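Local coordinates for phosphoserine aminotransferase SerC (Cytophaga hutchinsonii ATCC 33406, PDB 3FFR), which probably transfers an amino group between glutamate and phosphohydroxypyruvate to make phosphoserine, as a pyridoxal phosphate-dependent aminotransferase of class V, at residues Ser86-Asn91 with Glu100-Leu105; Glu273-Ile278 with Thr301-Asn306; Asn279-Ser284 with Lys352-Leu357. One frame throughout, in Å; residues are numbered along the deposited sequence.

Contact 1: residues Ser86-Asn91 with Glu100-Leu105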
loop_
_atom_site.group_PDB
_atom_site.type_symbol
_atom_site.label_atom_id
_atom_site.label_comp_id
_atom_site.label_asym_id
_atom_site.label_seq_id
_atom_site.Cartn_x
_atom_site.Cartn_y
_atom_site.Cartn_z
ATOM N N SER A 86 -7.274 6.291 -24.696
ATOM C CA SER A 86 -6.018 5.588 -24.586
ATOM C C SER A 86 -5.952 4.483 -25.639
ATOM O O SER A 86 -6.934 4.150 -26.288
ATOM C CB SER A 86 -5.886 4.972 -23.204
ATOM O OG SER A 86 -6.944 4.061 -22.978
ATOM N N PHE A 87 -4.764 3.921 -25.778
ATOM C CA PHE A 87 -4.506 2.793 -26.719
ATOM C C PHE A 87 -3.754 1.731 -25.943
ATOM O O PHE A 87 -2.766 2.041 -25.254
ATOM C CB PHE A 87 -3.683 3.297 -27.912
ATOM C CG PHE A 87 -3.206 2.216 -28.849
ATOM C CD1 PHE A 87 -2.050 1.507 -28.586
ATOM C CD2 PHE A 87 -3.903 1.941 -29.998
ATOM C CE1 PHE A 87 -1.634 0.523 -29.435
ATOM C CE2 PHE A 87 -3.467 0.951 -30.876
ATOM C CZ PHE A 87 -2.354 0.242 -30.587
ATOM N N HIS A 88 -4.217 0.482 -26.054
ATOM C CA HIS A 88 -3.611 -0.628 -25.340
ATOM C C HIS A 88 -3.324 -1.834 -26.221
ATOM O O HIS A 88 -4.164 -2.236 -26.985
ATOM C CB HIS A 88 -4.586 -1.131 -24.239
ATOM C CG HIS A 88 -4.979 -0.088 -23.234
ATOM N ND1 HIS A 88 -4.568 -0.134 -21.913
ATOM C CD2 HIS A 88 -5.741 1.022 -23.360
ATOM C CE1 HIS A 88 -5.042 0.937 -21.283
ATOM N NE2 HIS A 88 -5.763 1.648 -22.134
ATOM N N CYS A 89 -2.132 -2.398 -26.055
ATOM C CA CYS A 89 -1.809 -3.721 -26.628
ATOM C C CYS A 89 -2.251 -4.763 -25.610
ATOM O O CYS A 89 -1.751 -4.782 -24.480
ATOM C CB CYS A 89 -0.307 -3.878 -26.917
ATOM S SG CYS A 89 0.194 -3.033 -28.440
ATOM N N VAL A 90 -3.182 -5.614 -26.015
ATOM C CA VAL A 90 -3.777 -6.621 -25.121
ATOM C C VAL A 90 -3.543 -8.033 -25.627
ATOM O O VAL A 90 -3.926 -8.353 -26.760
ATOM C CB VAL A 90 -5.305 -6.365 -24.966
ATOM C CG1 VAL A 90 -5.993 -7.509 -24.170
ATOM C CG2 VAL A 90 -5.547 -4.978 -24.312
ATOM N N ASN A 91 -2.904 -8.847 -24.794
ATOM C CA ASN A 91 -2.616 -10.244 -25.179
ATOM C C ASN A 91 -2.692 -11.224 -24.038
ATOM O O ASN A 91 -2.250 -12.372 -24.123
ATOM C CB ASN A 91 -1.269 -10.375 -25.906
ATOM C CG ASN A 91 -0.088 -10.065 -25.011
ATOM O OD1 ASN A 91 -0.240 -9.469 -23.943
ATOM N ND2 ASN A 91 1.097 -10.504 -25.428
ATOM N N GLU A 100 -9.234 -2.582 -19.469
ATOM C CA GLU A 100 -10.584 -2.466 -18.879
ATOM C C GLU A 100 -10.734 -1.297 -17.905
ATOM O O GLU A 100 -11.786 -0.664 -17.801
ATOM C CB GLU A 100 -10.975 -3.771 -18.167
ATOM C CG GLU A 100 -11.269 -4.892 -19.146
ATOM C CD GLU A 100 -11.425 -6.251 -18.494
ATOM O OE1 GLU A 100 -11.095 -6.396 -17.305
ATOM O OE2 GLU A 100 -11.837 -7.195 -19.216
ATOM N N PHE A 101 -9.653 -0.994 -17.209
ATOM C CA PHE A 101 -9.667 0.162 -16.277
ATOM C C PHE A 101 -10.029 1.444 -17.011
ATOM O O PHE A 101 -10.682 2.333 -16.459
ATOM C CB PHE A 101 -8.288 0.373 -15.614
ATOM C CG PHE A 101 -8.037 -0.469 -14.409
ATOM C CD1 PHE A 101 -8.656 -1.706 -14.227
ATOM C CD2 PHE A 101 -7.127 -0.028 -13.443
ATOM C CE1 PHE A 101 -8.403 -2.483 -13.102
ATOM C CE2 PHE A 101 -6.854 -0.801 -12.337
ATOM C CZ PHE A 101 -7.474 -2.030 -12.172
ATOM N N ALA A 102 -9.563 1.590 -18.245
ATOM C CA ALA A 102 -9.828 2.837 -18.970
ATOM C C ALA A 102 -11.349 3.065 -19.073
ATOM O O ALA A 102 -11.864 4.136 -18.751
ATOM C CB ALA A 102 -9.155 2.841 -20.384
ATOM N N GLY A 103 -12.061 2.024 -19.504
ATOM C CA GLY A 103 -13.519 2.085 -19.608
ATOM C C GLY A 103 -14.201 2.252 -18.261
ATOM O O GLY A 103 -15.186 2.973 -18.119
ATOM N N GLU A 104 -13.686 1.580 -17.245
ATOM C CA GLU A 104 -14.294 1.709 -15.909
ATOM C C GLU A 104 -14.198 3.141 -15.382
ATOM O O GLU A 104 -15.023 3.585 -14.552
ATOM C CB GLU A 104 -13.659 0.724 -14.923
ATOM C CG GLU A 104 -14.090 -0.661 -15.238
ATOM C CD GLU A 104 -13.308 -1.760 -14.528
ATOM O OE1 GLU A 104 -12.653 -1.489 -13.523
ATOM O OE2 GLU A 104 -13.337 -2.911 -15.030
ATOM N N LEU A 105 -13.187 3.866 -15.866
ATOM C CA LEU A 105 -12.947 5.262 -15.473
ATOM C C LEU A 105 -13.596 6.261 -16.429
ATOM O O LEU A 105 -13.406 7.471 -16.335
ATOM C CB LEU A 105 -11.453 5.552 -15.355
ATOM C CG LEU A 105 -10.748 4.866 -14.174
ATOM C CD1 LEU A 105 -9.191 4.917 -14.231
ATOM C CD2 LEU A 105 -11.235 5.476 -12.821
#

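Contact 2: residues Glu273-Ile278 with Thr301-Asn306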
loop_
_atom_site.group_PDB
_atom_site.type_symbol
_atom_site.label_atom_id
_atom_site.label_comp_id
_atom_site.label_asym_id
_atom_site.label_seq_id
_atom_site.Cartn_x
_atom_site.Cartn_y
_atom_site.Cartn_z
ATOM N N GLU A 273 21.406 -17.108 -18.398
ATOM C CA GLU A 273 22.026 -18.417 -18.170
ATOM C C GLU A 273 21.027 -19.427 -17.568
ATOM O O GLU A 273 21.001 -20.608 -17.933
ATOM C CB GLU A 273 23.227 -18.250 -17.250
ATOM C CG GLU A 273 23.992 -19.485 -17.028
ATOM C CD GLU A 273 25.204 -19.244 -16.162
ATOM O OE1 GLU A 273 25.235 -18.187 -15.459
ATOM O OE2 GLU A 273 26.085 -20.140 -16.168
ATOM N N LYS A 274 20.217 -18.944 -16.630
ATOM C CA LYS A 274 19.164 -19.771 -16.023
ATOM C C LYS A 274 18.075 -20.125 -17.021
ATOM O O LYS A 274 17.598 -21.263 -17.073
ATOM C CB LYS A 274 18.524 -19.085 -14.814
ATOM C CG LYS A 274 19.418 -19.070 -13.596
ATOM C CD LYS A 274 18.796 -18.316 -12.453
ATOM C CE LYS A 274 18.980 -16.818 -12.600
ATOM N NZ LYS A 274 17.954 -16.035 -11.807
ATOM N N ALA A 275 17.702 -19.153 -17.840
ATOM C CA ALA A 275 16.643 -19.377 -18.848
ATOM C C ALA A 275 17.107 -20.457 -19.837
ATOM O O ALA A 275 16.343 -21.334 -20.253
ATOM C CB ALA A 275 16.289 -18.053 -19.594
ATOM N N ALA A 276 18.391 -20.403 -20.164
ATOM C CA ALA A 276 18.961 -21.342 -21.135
ATOM C C ALA A 276 18.909 -22.775 -20.589
ATOM O O ALA A 276 18.637 -23.742 -21.320
ATOM C CB ALA A 276 20.384 -20.921 -21.524
ATOM N N LEU A 277 19.165 -22.918 -19.306
ATOM C CA LEU A 277 19.111 -24.247 -18.656
ATOM C C LEU A 277 17.711 -24.841 -18.776
ATOM O O LEU A 277 17.519 -26.006 -19.151
ATOM C CB LEU A 277 19.460 -24.186 -17.167
ATOM C CG LEU A 277 20.901 -24.092 -16.723
ATOM C CD1 LEU A 277 20.948 -24.111 -15.173
ATOM C CD2 LEU A 277 21.711 -25.273 -17.314
ATOM N N ILE A 278 16.735 -23.993 -18.456
ATOM C CA ILE A 278 15.326 -24.372 -18.466
ATOM C C ILE A 278 14.850 -24.682 -19.875
ATOM O O ILE A 278 14.227 -25.726 -20.139
ATOM C CB ILE A 278 14.405 -23.280 -17.802
ATOM C CG1 ILE A 278 14.728 -23.103 -16.314
ATOM C CG2 ILE A 278 12.899 -23.600 -18.050
ATOM C CD1 ILE A 278 14.120 -21.813 -15.682
ATOM N N THR A 301 11.942 -14.124 -17.973
ATOM C CA THR A 301 11.698 -14.033 -16.517
ATOM C C THR A 301 10.554 -14.862 -15.962
ATOM O O THR A 301 10.554 -15.270 -14.789
ATOM C CB THR A 301 11.534 -12.554 -16.067
ATOM O OG1 THR A 301 10.481 -11.919 -16.818
ATOM C CG2 THR A 301 12.839 -11.794 -16.281
ATOM N N THR A 302 9.565 -15.099 -16.811
ATOM C CA THR A 302 8.440 -15.960 -16.443
ATOM C C THR A 302 8.213 -16.917 -17.613
ATOM O O THR A 302 7.528 -16.592 -18.584
ATOM C CB THR A 302 7.174 -15.166 -16.136
ATOM O OG1 THR A 302 6.732 -14.490 -17.314
ATOM C CG2 THR A 302 7.405 -14.125 -15.001
ATOM N N ILE A 303 8.820 -18.097 -17.489
ATOM C CA ILE A 303 8.820 -19.108 -18.570
ATOM C C ILE A 303 7.599 -20.003 -18.483
ATOM O O ILE A 303 7.399 -20.729 -17.514
ATOM C CB ILE A 303 10.143 -19.920 -18.547
ATOM C CG1 ILE A 303 11.343 -18.958 -18.679
ATOM C CG2 ILE A 303 10.181 -21.005 -19.633
ATOM C CD1 ILE A 303 12.735 -19.604 -18.445
ATOM N N VAL A 304 6.792 -19.946 -19.534
ATOM C CA VAL A 304 5.553 -20.698 -19.606
ATOM C C VAL A 304 5.678 -21.897 -20.543
ATOM O O VAL A 304 6.107 -21.797 -21.710
ATOM C CB VAL A 304 4.395 -19.766 -19.997
ATOM C CG1 VAL A 304 3.047 -20.554 -20.074
ATOM C CG2 VAL A 304 4.325 -18.612 -18.955
ATOM N N ALA A 305 5.383 -23.057 -19.955
ATOM C CA ALA A 305 5.460 -24.301 -20.686
ATOM C C ALA A 305 4.128 -25.018 -20.674
ATOM O O ALA A 305 3.466 -25.125 -19.635
ATOM C CB ALA A 305 6.542 -25.217 -20.045
ATOM N N ASN A 306 3.763 -25.532 -21.843
ATOM C CA ASN A 306 2.621 -26.433 -21.937
ATOM C C ASN A 306 3.090 -27.729 -21.284
ATOM O O ASN A 306 4.262 -28.117 -21.399
ATOM C CB ASN A 306 2.203 -26.662 -23.380
ATOM C CG ASN A 306 1.667 -25.435 -24.020
ATOM O OD1 ASN A 306 1.244 -24.539 -23.321
ATOM N ND2 ASN A 306 1.666 -25.380 -25.364
#

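Contact 3: residues Asn279-Ser284 with Lys352-Leu357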
loop_
_atom_site.group_PDB
_atom_site.type_symbol
_atom_site.label_atom_id
_atom_site.label_comp_id
_atom_site.label_asym_id
_atom_site.label_seq_id
_atom_site.Cartn_x
_atom_site.Cartn_y
_atom_site.Cartn_z
ATOM N N ASN A 279 15.203 -23.797 -20.803
ATOM C CA ASN A 279 14.720 -23.907 -22.176
ATOM C C ASN A 279 15.355 -25.096 -22.896
ATOM O O ASN A 279 14.724 -25.749 -23.715
ATOM C CB ASN A 279 14.899 -22.578 -22.920
ATOM C CG ASN A 279 13.949 -21.520 -22.405
ATOM O OD1 ASN A 279 12.828 -21.844 -21.981
ATOM N ND2 ASN A 279 14.365 -20.238 -22.463
ATOM N N THR A 280 16.596 -25.371 -22.563
ATOM C CA THR A 280 17.301 -26.517 -23.165
ATOM C C THR A 280 16.576 -27.816 -22.802
ATOM O O THR A 280 16.446 -28.743 -23.617
ATOM C CB THR A 280 18.783 -26.566 -22.714
ATOM O OG1 THR A 280 19.468 -25.434 -23.287
ATOM C CG2 THR A 280 19.466 -27.878 -23.219
ATOM N N TYR A 281 16.083 -27.846 -21.570
ATOM C CA TYR A 281 15.346 -29.006 -21.051
ATOM C C TYR A 281 14.008 -29.092 -21.762
ATOM O O TYR A 281 13.609 -30.151 -22.249
ATOM C CB TYR A 281 15.171 -28.944 -19.539
ATOM C CG TYR A 281 14.062 -29.833 -18.973
ATOM C CD1 TYR A 281 14.095 -31.211 -19.142
ATOM C CD2 TYR A 281 12.987 -29.275 -18.250
ATOM C CE1 TYR A 281 13.108 -32.019 -18.622
ATOM C CE2 TYR A 281 11.997 -30.064 -17.741
ATOM C CZ TYR A 281 12.056 -31.446 -17.934
ATOM O OH TYR A 281 11.066 -32.252 -17.402
ATOM N N ILE A 282 13.358 -27.951 -21.929
ATOM C CA ILE A 282 12.048 -27.961 -22.596
ATOM C C ILE A 282 12.227 -28.433 -24.053
ATOM O O ILE A 282 11.349 -29.100 -24.602
ATOM C CB ILE A 282 11.328 -26.586 -22.547
ATOM C CG1 ILE A 282 11.032 -26.198 -21.089
ATOM C CG2 ILE A 282 10.034 -26.628 -23.359
ATOM C CD1 ILE A 282 10.569 -24.726 -20.902
ATOM N N GLU A 283 13.354 -28.092 -24.683
ATOM C CA GLU A 283 13.545 -28.500 -26.094
ATOM C C GLU A 283 13.389 -29.993 -26.323
ATOM O O GLU A 283 12.975 -30.409 -27.410
ATOM C CB GLU A 283 14.915 -28.104 -26.660
ATOM C CG GLU A 283 15.153 -26.601 -26.858
ATOM C CD GLU A 283 14.297 -25.919 -27.916
ATOM O OE1 GLU A 283 13.545 -26.584 -28.647
ATOM O OE2 GLU A 283 14.382 -24.654 -27.989
ATOM N N SER A 284 13.738 -30.789 -25.321
ATOM C CA SER A 284 13.734 -32.245 -25.486
ATOM C C SER A 284 12.829 -33.001 -24.519
ATOM O O SER A 284 12.772 -34.229 -24.556
ATOM C CB SER A 284 15.156 -32.807 -25.415
ATOM O OG SER A 284 15.743 -32.588 -24.158
ATOM N N LYS A 352 19.095 -27.368 -9.883
ATOM C CA LYS A 352 18.439 -28.413 -9.083
ATOM C C LYS A 352 17.040 -28.672 -9.595
ATOM O O LYS A 352 16.607 -29.818 -9.732
ATOM C CB LYS A 352 18.393 -28.085 -7.598
ATOM C CG LYS A 352 17.664 -29.152 -6.760
ATOM C CD LYS A 352 17.561 -28.744 -5.285
ATOM C CE LYS A 352 16.831 -29.805 -4.415
ATOM N NZ LYS A 352 16.629 -29.373 -2.991
ATOM N N LEU A 353 16.343 -27.591 -9.932
ATOM C CA LEU A 353 14.988 -27.721 -10.475
ATOM C C LEU A 353 14.994 -28.526 -11.784
ATOM O O LEU A 353 14.221 -29.478 -11.948
ATOM C CB LEU A 353 14.341 -26.343 -10.737
ATOM C CG LEU A 353 12.952 -26.391 -11.394
ATOM C CD1 LEU A 353 11.870 -26.986 -10.514
ATOM C CD2 LEU A 353 12.555 -24.930 -11.821
ATOM N N VAL A 354 15.878 -28.140 -12.701
ATOM C CA VAL A 354 15.918 -28.778 -14.030
ATOM C C VAL A 354 16.328 -30.254 -13.906
ATOM O O VAL A 354 15.767 -31.144 -14.555
ATOM C CB VAL A 354 16.806 -28.002 -15.025
ATOM C CG1 VAL A 354 17.025 -28.798 -16.336
ATOM C CG2 VAL A 354 16.161 -26.635 -15.336
ATOM N N GLN A 355 17.285 -30.515 -13.037
ATOM C CA GLN A 355 17.770 -31.880 -12.883
ATOM C C GLN A 355 16.687 -32.766 -12.307
ATOM O O GLN A 355 16.532 -33.937 -12.688
ATOM C CB GLN A 355 19.004 -31.932 -11.990
ATOM C CG GLN A 355 19.370 -33.336 -11.539
ATOM C CD GLN A 355 20.480 -33.306 -10.511
ATOM O OE1 GLN A 355 21.632 -32.994 -10.837
ATOM N NE2 GLN A 355 20.137 -33.625 -9.249
ATOM N N THR A 356 15.928 -32.189 -11.392
ATOM C CA THR A 356 14.876 -32.928 -10.706
ATOM C C THR A 356 13.759 -33.203 -11.697
ATOM O O THR A 356 13.225 -34.311 -11.767
ATOM C CB THR A 356 14.380 -32.183 -9.456
ATOM O OG1 THR A 356 15.484 -31.988 -8.558
ATOM C CG2 THR A 356 13.287 -32.956 -8.761
ATOM N N LEU A 357 13.435 -32.189 -12.496
ATOM C CA LEU A 357 12.383 -32.352 -13.502
ATOM C C LEU A 357 12.778 -33.429 -14.520
ATOM O O LEU A 357 11.969 -34.264 -14.935
ATOM C CB LEU A 357 12.108 -31.047 -14.230
ATOM C CG LEU A 357 11.349 -30.009 -13.383
ATOM C CD1 LEU A 357 11.276 -28.686 -14.141
ATOM C CD2 LEU A 357 9.931 -30.473 -12.991
#

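Contact 1: residues Ser86-Asn91 with Glu100-Leu105
Ala102 overlaps two strand side chains at once, its methyl lying against Ser86 and the ring of His88. Ala102 CB stands 3.6 Å from Ser86 OG, while His88 NE2 is 4.0 Å from Ala102 CB, with the methyl set obliquely to the imidazole. Being two residues apart on the strand, Ser86 and His88 both turn toward the helix and can bond to each other: Ser86 OG lies 2.8 Å from His88 NE2, in the plane of the ring and at its edge. Either atom could be the donor. The first torsion of Ser86 (chi1 60°) places OG between the backbone N and the carbonyl carbon, where it meets both the ring nitrogen and the methyl. That bond gives two buried polar atoms a partner in each other beside the Ala102 methyl, and it should limit turning of the imidazole. Phe98, one helical turn before Ala102, adds an edge-to-face ring contact with His88; Ile78 of helix 70-81 also packs on Ala102. Glu104 O receives a hydrogen bond from Ser221 OG of the second subunit. Only 77 Å² is buried between the segments, and the nearest CA atoms, those of Ser86 and Ala102, are 7.3 Å apart. Strand 85-90, helix 93-104 and the parallel neighbouring strand 108-113 form a beta-alpha-beta crossover in the seven-stranded large-domain sheet of a fold-type I aminotransferase.

Contact 2: residues Glu273-Ile278 with Thr301-Asn306
Ile303 drives its terminal methyl into the angle between Ala275 and Ile278, and this apolar cluster is the tight part of the contact. Ile303 CD1 is 3.8 Å from Ile278 CD1. Ile303 CD1 also comes within 3.9 Å of Ala275 CA and so touches the helix backbone itself; the methyl Ala275 CB is 4.0 Å from Ile303 CD1. The reach follows from the torsions of Ile303: CG1 lies anti to the carbonyl carbon (chi1 -57°) and chi2 is extended at 171°, which sends CD1 out from the strand. Its other branch is used as well, since Ile303 CG2 meets Ile278 CG2 at 4.1 Å. The two isoleucines cross obliquely, each offering both branches to the helix-sheet interface. Strand 302-307 runs antiparallel to both 336-340 and 288-290 within the five-stranded sheet of the small, C-terminal domain, and helix 264-284 covers one face of that sheet; Ile303 is backbone-bonded to Ile339, whose side chain touches Ile278. Asn279 and Ile282, further along the same helix, also lie on Ile303.

The solvent side of the helix is looser. The CB of Ala276 points away from the strand and this residue is exposed, as is Glu273, whose side chain is remote from the strand segment. Lys274 instead forms a buried flank: Lys274 CB lies 6.9 Å from Ile303 CD1, and the chain carries NZ to His345 O. At the far end of the strand, partly exposed Asn306 bonds through OD1 to Gln336 NE2 and lines a bound polyethylene glycol.

Contact 3: residues Asn279-Ser284 with Lys352-Leu357
Tyr281 OH is held at the C-terminal end of the chain, hydrogen-bonded to Gly362 O and pressed against Leu357, with Leu357 CB 3.5 Å from that hydroxyl oxygen. Here helices 264-284 and 347-360 pack side by side on the sheet of the small domain in the fold-type I architecture, burying 170 Å² between the two segments. With CG anti to the backbone N (chi1 161°), the phenol ring extends across the groove between the helices. The Tyr281 and Leu357 side chains cross at about a right angle, and Tyr281 CE2 is 3.6 Å from Leu357 CB. Nearer the backbone, Tyr281 CB rests 3.7 Å from Val354 CG1, the two side chains running antiparallel alongside one another. Replacing Tyr281 by an alanine would probably open a gap beside Leu357 and leave Gly362 O without its hydroxyl mate. Ile314 and Leu318 of helix 311-318 also touch Leu357. Within helix 347-360, Lys352 O takes two bonds from opposite faces of its carbonyl plane, one from Thr356 N and one from Thr356 OG1, the latter 2.7 Å from Lys352 O and tilted 32° from that plane.

How the contacts relate
From the N terminus, contact 1 comes first, closing a short connection of eight residues, mostly helix, inside the large domain. Its centre lies 29 Å from that of contact 2 and 37 Å from that of contact 3, and it touches neither. Contacts 2 and 3 follow it in series but cross each other: 273-278 and 279-284 are successive parts of one helix, whose partners come later, 301-306 closing a loop of 22 residues and 352-357 one of 67. They meet directly, Ile278 CG1 packing 3.9 Å from Val354 CG2. Together these two tie helix 264-284 to an inner strand of the small-domain sheet and to the C-terminal helix.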